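Local coordinates for protein lactate dehydrogenase (Eimeria maxima, PDB 6CT6) that probably interconverts pyruvate and lactate using NADH/NAD+, and is captured with NADH and the inhibitor oxamate bound, at residues B[80-85]-B[248-253]; B[180-185]-B[264-269]. All coordinates share one frame; numbering follows the deposited sequence.

The centres of contacts 1 and 2 lie about 15 Å apart, and the four segments alternate along the chain: 80-85, 180-185, 248-253, 264-269. Contact 1 joins the NAD-binding half to helix 244-259 of the C-terminal half; contact 2 lies within the C-terminal half, where strand 179-184 of the small antiparallel sheet meets strand 263-272. Helix 244-259 is followed, after a short connection, by strand 263-272, which belongs to the same mixed sheet as strand 80-83. The contacts also touch directly: Met-253 CE packs 3.4 Å from Ser-267 OG, and Met-253 CG lies 3.8 Å from Phe-265 CD1. Helix 244-259 thus lies against strand 80-83 through Ala-250 and Ile-251 and against strand 263-272 through Met-253.

Contact 1: residues B[80-85]-B[248-253]; sequences VVIITA and TSAILM. With NAI (1,4-dihydronicotinamide adenine dinucleotide), chain D.
Ile-82, on a central strand of the Rossmann-type sheet that binds NADH, packs against Ala-250 and Ile-251 on helix 244-259 of the C-terminal half. Its two branches divide the work. Ile-82 CG2 meets Ala-250 CB at 4.1 Å, and on the longer arm Ile-82 CD1 reaches Ile-251 CD1 at 4.0 Å. The isoleucine side chains cross at about a right angle and meet at their ends. The Ile-251 CA-CB bond points away from the strand; its arm, turned at chi2 -70°, brings CD1 back toward it. Met-24 of helix 19-31 lies against both isoleucines, and Ile-130 against both Ile-82 and Ala-250, extending the apolar packing. The backbone of strand 80-83 pairs with Ala-13, Val-15, Phe-126 and Ile-128.

Just beyond the strand, the chain reaches the cofactor. Thr-84 O approaches C5D of NADH at 3.3 Å, and Ala-85 CA lies 3.4 Å from the ribose O4B. The Ala-85 methyl touches the adenine, Ala-85 CB to C4A at 3.5 Å. No hydrogen bond joins the two segments: they are held by burial of apolar surface and non-directional van der Waals contact, the strand's backbone polar groups being paired within the sheet.

Contact 2: residues B[180-185]-B[264-269]; sequences QGMVIG and LFVSSC
Val-266 packs its methyls on the side chains of Met-182 and Ile-184 and on the carbonyl O of Val-183, setting a strand of the large mixed sheet against one of the small antiparallel sheet; both strands belong to the alpha/beta C-terminal domain of the lactate/malate dehydrogenase family. With CG1 anti to the backbone N (chi1 -179°), the two valine methyls spread to different partners. Val-266 CG2 rests 3.9 Å from Met-182 CG, and the two side chains cross at about a right angle. Val-266 CG1 lies 4.1 Å from Ile-184 CG2. That methyl is available because Ile-184 places its own CG1 between its backbone N and carbonyl carbon (chi1 62°), so its longer arm leads away from Val-266 and only the short branch faces it.

No hydrogen bond crosses between the segments; each strand has backbone partners in its own sheet. Met-182 and Ile-184 pair through their backbones with Leu-194 and Leu-192, and Phe-265 with Cys-286. Ser-161 of helix 157-172 serves both segments: its OG bonds to the Val-183 N, and Val-266 packs on it. Further along, the Ser-268 hydroxyl bonds to Asp-135. The tightest approach is to a carbonyl: Val-266 CG1 sits 3.3 Å from Val-183 O.

Contact 1: residues B[80-85]-B[248-253]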
loop_
_atom_site.group_PDB
_atom_site.type_symbol
_atom_site.label_atom_id
_atom_site.label_comp_id
_atom_site.label_asym_id
_atom_site.label_seq_id
_atom_site.Cartn_x
_atom_site.Cartn_y
_atom_site.Cartn_z
ATOM N N VAL B 80 3.079 12.026 16.304
ATOM C CA VAL B 80 3.623 12.399 15.003
ATOM C C VAL B 80 2.462 12.778 14.094
ATOM O O VAL B 80 1.395 12.158 14.141
ATOM C CB VAL B 80 4.454 11.253 14.385
ATOM C CG1 VAL B 80 4.929 11.619 12.984
ATOM C CG2 VAL B 80 5.644 10.914 15.272
ATOM N N VAL B 81 2.672 13.801 13.267
ATOM C CA VAL B 81 1.710 14.221 12.253
ATOM C C VAL B 81 2.429 14.204 10.909
ATOM O O VAL B 81 3.489 14.826 10.762
ATOM C CB VAL B 81 1.134 15.619 12.544
ATOM C CG1 VAL B 81 0.133 16.026 11.466
ATOM C CG2 VAL B 81 0.470 15.667 13.918
ATOM N N ILE B 82 1.863 13.490 9.937
ATOM C CA ILE B 82 2.392 13.453 8.575
ATOM C C ILE B 82 1.327 14.030 7.648
ATOM O O ILE B 82 0.203 13.517 7.589
ATOM C CB ILE B 82 2.792 12.032 8.142
ATOM C CG1 ILE B 82 3.642 11.352 9.224
ATOM C CG2 ILE B 82 3.580 12.098 6.844
ATOM C CD1 ILE B 82 4.015 9.903 8.915
ATOM N N ILE B 83 1.687 15.085 6.915
ATOM C CA ILE B 83 0.734 15.906 6.170
ATOM C C ILE B 83 0.844 15.587 4.686
ATOM O O ILE B 83 1.908 15.767 4.080
ATOM C CB ILE B 83 0.970 17.406 6.405
ATOM C CG1 ILE B 83 0.809 17.762 7.881
ATOM C CG2 ILE B 83 -0.000 18.245 5.566
ATOM C CD1 ILE B 83 1.425 19.102 8.252
ATOM N N THR B 84 -0.264 15.141 4.096
ATOM C CA THR B 84 -0.400 15.056 2.648
ATOM C C THR B 84 -1.614 15.833 2.147
ATOM O O THR B 84 -2.012 15.668 0.988
ATOM C CB THR B 84 -0.487 13.591 2.205
ATOM O OG1 THR B 84 -1.610 12.957 2.824
ATOM C CG2 THR B 84 0.793 12.832 2.554
ATOM N N ALA B 85 -2.208 16.672 2.994
ATOM C CA ALA B 85 -3.415 17.403 2.632
ATOM C C ALA B 85 -3.166 18.341 1.456
ATOM O O ALA B 85 -2.091 18.930 1.323
ATOM C CB ALA B 85 -3.917 18.204 3.833
ATOM N N THR B 248 6.665 5.302 2.243
ATOM C CA THR B 248 7.645 4.564 3.033
ATOM C C THR B 248 8.754 5.485 3.528
ATOM O O THR B 248 9.197 5.368 4.674
ATOM C CB THR B 248 8.210 3.417 2.199
ATOM O OG1 THR B 248 7.131 2.625 1.683
ATOM C CG2 THR B 248 9.128 2.524 3.023
ATOM N N SER B 249 9.205 6.419 2.686
ATOM C CA SER B 249 10.222 7.378 3.107
ATOM C C SER B 249 9.759 8.170 4.323
ATOM O O SER B 249 10.493 8.296 5.312
ATOM C CB SER B 249 10.566 8.324 1.954
ATOM O OG SER B 249 11.152 7.623 0.869
ATOM N N ALA B 250 8.544 8.721 4.262
ATOM C CA ALA B 250 8.020 9.492 5.385
ATOM C C ALA B 250 7.908 8.637 6.638
ATOM O O ALA B 250 8.209 9.101 7.746
ATOM C CB ALA B 250 6.658 10.082 5.026
ATOM N N ILE B 251 7.475 7.384 6.487
ATOM C CA ILE B 251 7.250 6.534 7.653
ATOM C C ILE B 251 8.573 6.177 8.323
ATOM O O ILE B 251 8.656 6.093 9.554
ATOM C CB ILE B 251 6.448 5.284 7.247
ATOM C CG1 ILE B 251 4.955 5.629 7.107
ATOM C CG2 ILE B 251 6.637 4.144 8.245
ATOM C CD1 ILE B 251 4.241 5.938 8.425
ATOM N N LEU B 252 9.629 5.967 7.537
ATOM C CA LEU B 252 10.931 5.684 8.135
ATOM C C LEU B 252 11.430 6.874 8.942
ATOM O O LEU B 252 12.036 6.697 10.005
ATOM C CB LEU B 252 11.947 5.295 7.055
ATOM C CG LEU B 252 11.714 3.950 6.355
ATOM C CD1 LEU B 252 12.844 3.635 5.383
ATOM C CD2 LEU B 252 11.551 2.816 7.366
ATOM N N MET B 253 11.169 8.094 8.465
ATOM C CA MET B 253 11.529 9.281 9.236
ATOM C C MET B 253 10.760 9.320 10.551
ATOM O O MET B 253 11.337 9.574 11.615
ATOM C CB MET B 253 11.255 10.542 8.415
ATOM C CG MET B 253 12.110 10.670 7.160
ATOM S SD MET B 253 11.487 11.911 5.995
ATOM C CE MET B 253 11.605 13.401 6.982
HETATM P PA NAI D . -4.241 12.774 -2.924
HETATM O O1A NAI D . -5.096 13.763 -3.685
HETATM O O2A NAI D . -4.396 11.295 -3.188
HETATM O O5B NAI D . -4.498 13.030 -1.359
HETATM C C5B NAI D . -4.632 14.353 -0.846
HETATM C C4B NAI D . -5.741 14.336 0.192
HETATM O O4B NAI D . -5.738 15.522 0.989
HETATM C C3B NAI D . -7.123 14.247 -0.449
HETATM O O3B NAI D . -7.764 13.040 -0.029
HETATM C C2B NAI D . -7.865 15.471 0.054
HETATM O O2B NAI D . -9.247 15.219 0.309
HETATM C C1B NAI D . -7.099 15.764 1.329
HETATM N N9A NAI D . -7.292 17.120 1.889
HETATM C C8A NAI D . -7.580 18.279 1.262
HETATM N N7A NAI D . -7.677 19.288 2.170
HETATM C C5A NAI D . -7.455 18.766 3.391
HETATM C C6A NAI D . -7.403 19.250 4.785
HETATM N N6A NAI D . -7.617 20.548 5.080
HETATM N N1A NAI D . -7.133 18.350 5.759
HETATM C C2A NAI D . -6.913 17.048 5.494
HETATM N N3A NAI D . -6.948 16.546 4.252
HETATM C C4A NAI D . -7.207 17.339 3.191
HETATM O O3 NAI D . -2.692 13.193 -3.123
HETATM P PN NAI D . -1.415 12.262 -2.776
HETATM O O1N NAI D . -1.096 11.414 -3.984
HETATM O O2N NAI D . -1.631 11.611 -1.430
HETATM O O5D NAI D . -0.262 13.380 -2.644
HETATM C C5D NAI D . -0.350 14.345 -1.602
HETATM C C4D NAI D . 0.721 15.419 -1.730
HETATM O O4D NAI D . 2.036 14.851 -1.666
HETATM C C3D NAI D . 0.621 16.146 -3.062
HETATM O O3D NAI D . 0.780 17.549 -2.834
HETATM C C2D NAI D . 1.779 15.600 -3.864
HETATM O O2D NAI D . 2.246 16.502 -4.868
HETATM C C1D NAI D . 2.796 15.379 -2.757
HETATM N N1N NAI D . 3.943 14.520 -3.080
HETATM C C2N NAI D . 5.089 14.868 -2.492
HETATM C C3N NAI D . 6.259 14.165 -2.673
HETATM C C7N NAI D . 7.484 14.663 -1.965
HETATM O O7N NAI D . 7.357 15.489 -1.074
HETATM N N7N NAI D . 8.680 14.217 -2.325
HETATM C C4N NAI D . 6.304 12.943 -3.552
HETATM C C5N NAI D . 4.997 12.660 -4.139
HETATM C C6N NAI D . 3.874 13.446 -3.876
#

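Contact 2: residues B[180-185]-B[264-269]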
loop_
_atom_site.group_PDB
_atom_site.type_symbol
_atom_site.label_atom_id
_atom_site.label_comp_id
_atom_site.label_asym_id
_atom_site.label_seq_id
_atom_site.Cartn_x
_atom_site.Cartn_y
_atom_site.Cartn_z
ATOM N N GLN B 180 25.403 4.438 -0.961
ATOM C CA GLN B 180 25.130 5.696 -0.282
ATOM C C GLN B 180 25.015 6.796 -1.327
ATOM O O GLN B 180 25.892 6.935 -2.187
ATOM C CB GLN B 180 26.224 6.035 0.731
ATOM C CG GLN B 180 26.305 5.098 1.934
ATOM C CD GLN B 180 26.888 3.739 1.596
ATOM O OE1 GLN B 180 27.915 3.638 0.923
ATOM N NE2 GLN B 180 26.231 2.682 2.062
ATOM N N GLY B 181 23.928 7.565 -1.258
ATOM C CA GLY B 181 23.649 8.581 -2.253
ATOM C C GLY B 181 22.736 9.663 -1.719
ATOM O O GLY B 181 21.832 9.373 -0.928
ATOM N N MET B 182 22.950 10.911 -2.135
ATOM C CA MET B 182 22.179 12.037 -1.627
ATOM C C MET B 182 21.744 12.950 -2.763
ATOM O O MET B 182 22.520 13.226 -3.684
ATOM C CB MET B 182 22.984 12.843 -0.609
ATOM C CG MET B 182 23.279 12.092 0.673
ATOM S SD MET B 182 24.151 13.107 1.878
ATOM C CE MET B 182 25.780 13.156 1.134
ATOM N N VAL B 183 20.494 13.409 -2.689
ATOM C CA VAL B 183 19.971 14.482 -3.529
ATOM C C VAL B 183 19.555 15.600 -2.582
ATOM O O VAL B 183 18.628 15.425 -1.781
ATOM C CB VAL B 183 18.784 14.027 -4.391
ATOM C CG1 VAL B 183 18.282 15.180 -5.257
ATOM C CG2 VAL B 183 19.150 12.827 -5.255
ATOM N N ILE B 184 20.234 16.745 -2.665
ATOM C CA ILE B 184 19.943 17.856 -1.765
ATOM C C ILE B 184 19.270 18.985 -2.538
ATOM O O ILE B 184 19.125 18.924 -3.764
ATOM C CB ILE B 184 21.214 18.363 -1.056
ATOM C CG1 ILE B 184 22.233 18.906 -2.067
ATOM C CG2 ILE B 184 21.830 17.248 -0.224
ATOM C CD1 ILE B 184 23.375 19.685 -1.434
ATOM N N GLY B 185 18.854 20.023 -1.816
ATOM C CA GLY B 185 18.317 21.216 -2.440
ATOM C C GLY B 185 16.804 21.268 -2.417
ATOM O O GLY B 185 16.173 20.890 -1.424
ATOM N N LEU B 264 20.083 9.021 9.488
ATOM C CA LEU B 264 20.341 10.197 8.671
ATOM C C LEU B 264 19.392 10.212 7.479
ATOM O O LEU B 264 19.298 9.227 6.740
ATOM C CB LEU B 264 21.796 10.209 8.201
ATOM C CG LEU B 264 22.279 11.457 7.466
ATOM C CD1 LEU B 264 23.762 11.651 7.726
ATOM C CD2 LEU B 264 22.010 11.356 5.973
ATOM N N PHE B 265 18.698 11.333 7.298
ATOM C CA PHE B 265 17.784 11.536 6.179
ATOM C C PHE B 265 18.047 12.905 5.574
ATOM O O PHE B 265 18.107 13.902 6.301
ATOM C CB PHE B 265 16.313 11.472 6.614
ATOM C CG PHE B 265 15.908 10.185 7.276
ATOM C CD1 PHE B 265 15.510 9.094 6.522
ATOM C CD2 PHE B 265 15.883 10.083 8.657
ATOM C CE1 PHE B 265 15.118 7.918 7.136
ATOM C CE2 PHE B 265 15.492 8.910 9.277
ATOM C CZ PHE B 265 15.110 7.828 8.517
ATOM N N VAL B 266 18.189 12.964 4.253
ATOM C CA VAL B 266 18.097 14.255 3.575
ATOM C C VAL B 266 16.642 14.705 3.666
ATOM O O VAL B 266 15.752 14.070 3.093
ATOM C CB VAL B 266 18.567 14.175 2.118
ATOM C CG1 VAL B 266 18.475 15.553 1.464
ATOM C CG2 VAL B 266 19.987 13.636 2.036
ATOM N N SER B 267 16.394 15.784 4.403
ATOM C CA SER B 267 15.047 16.274 4.649
ATOM C C SER B 267 15.050 17.792 4.540
ATOM O O SER B 267 16.082 18.447 4.716
ATOM C CB SER B 267 14.537 15.842 6.032
ATOM O OG SER B 267 14.743 14.455 6.246
ATOM N N SER B 268 13.880 18.351 4.246
ATOM C CA SER B 268 13.734 19.801 4.188
ATOM C C SER B 268 13.716 20.356 5.608
ATOM O O SER B 268 12.757 20.139 6.355
ATOM C CB SER B 268 12.464 20.173 3.427
ATOM O OG SER B 268 12.366 21.577 3.265
ATOM N N CYS B 269 14.777 21.070 5.980
ATOM C CA CYS B 269 14.964 21.568 7.334
ATOM C C CYS B 269 15.080 23.084 7.334
ATOM O O CYS B 269 15.593 23.685 6.385
ATOM C CB CYS B 269 16.230 20.985 7.976
ATOM S SG CYS B 269 16.205 19.213 8.242
#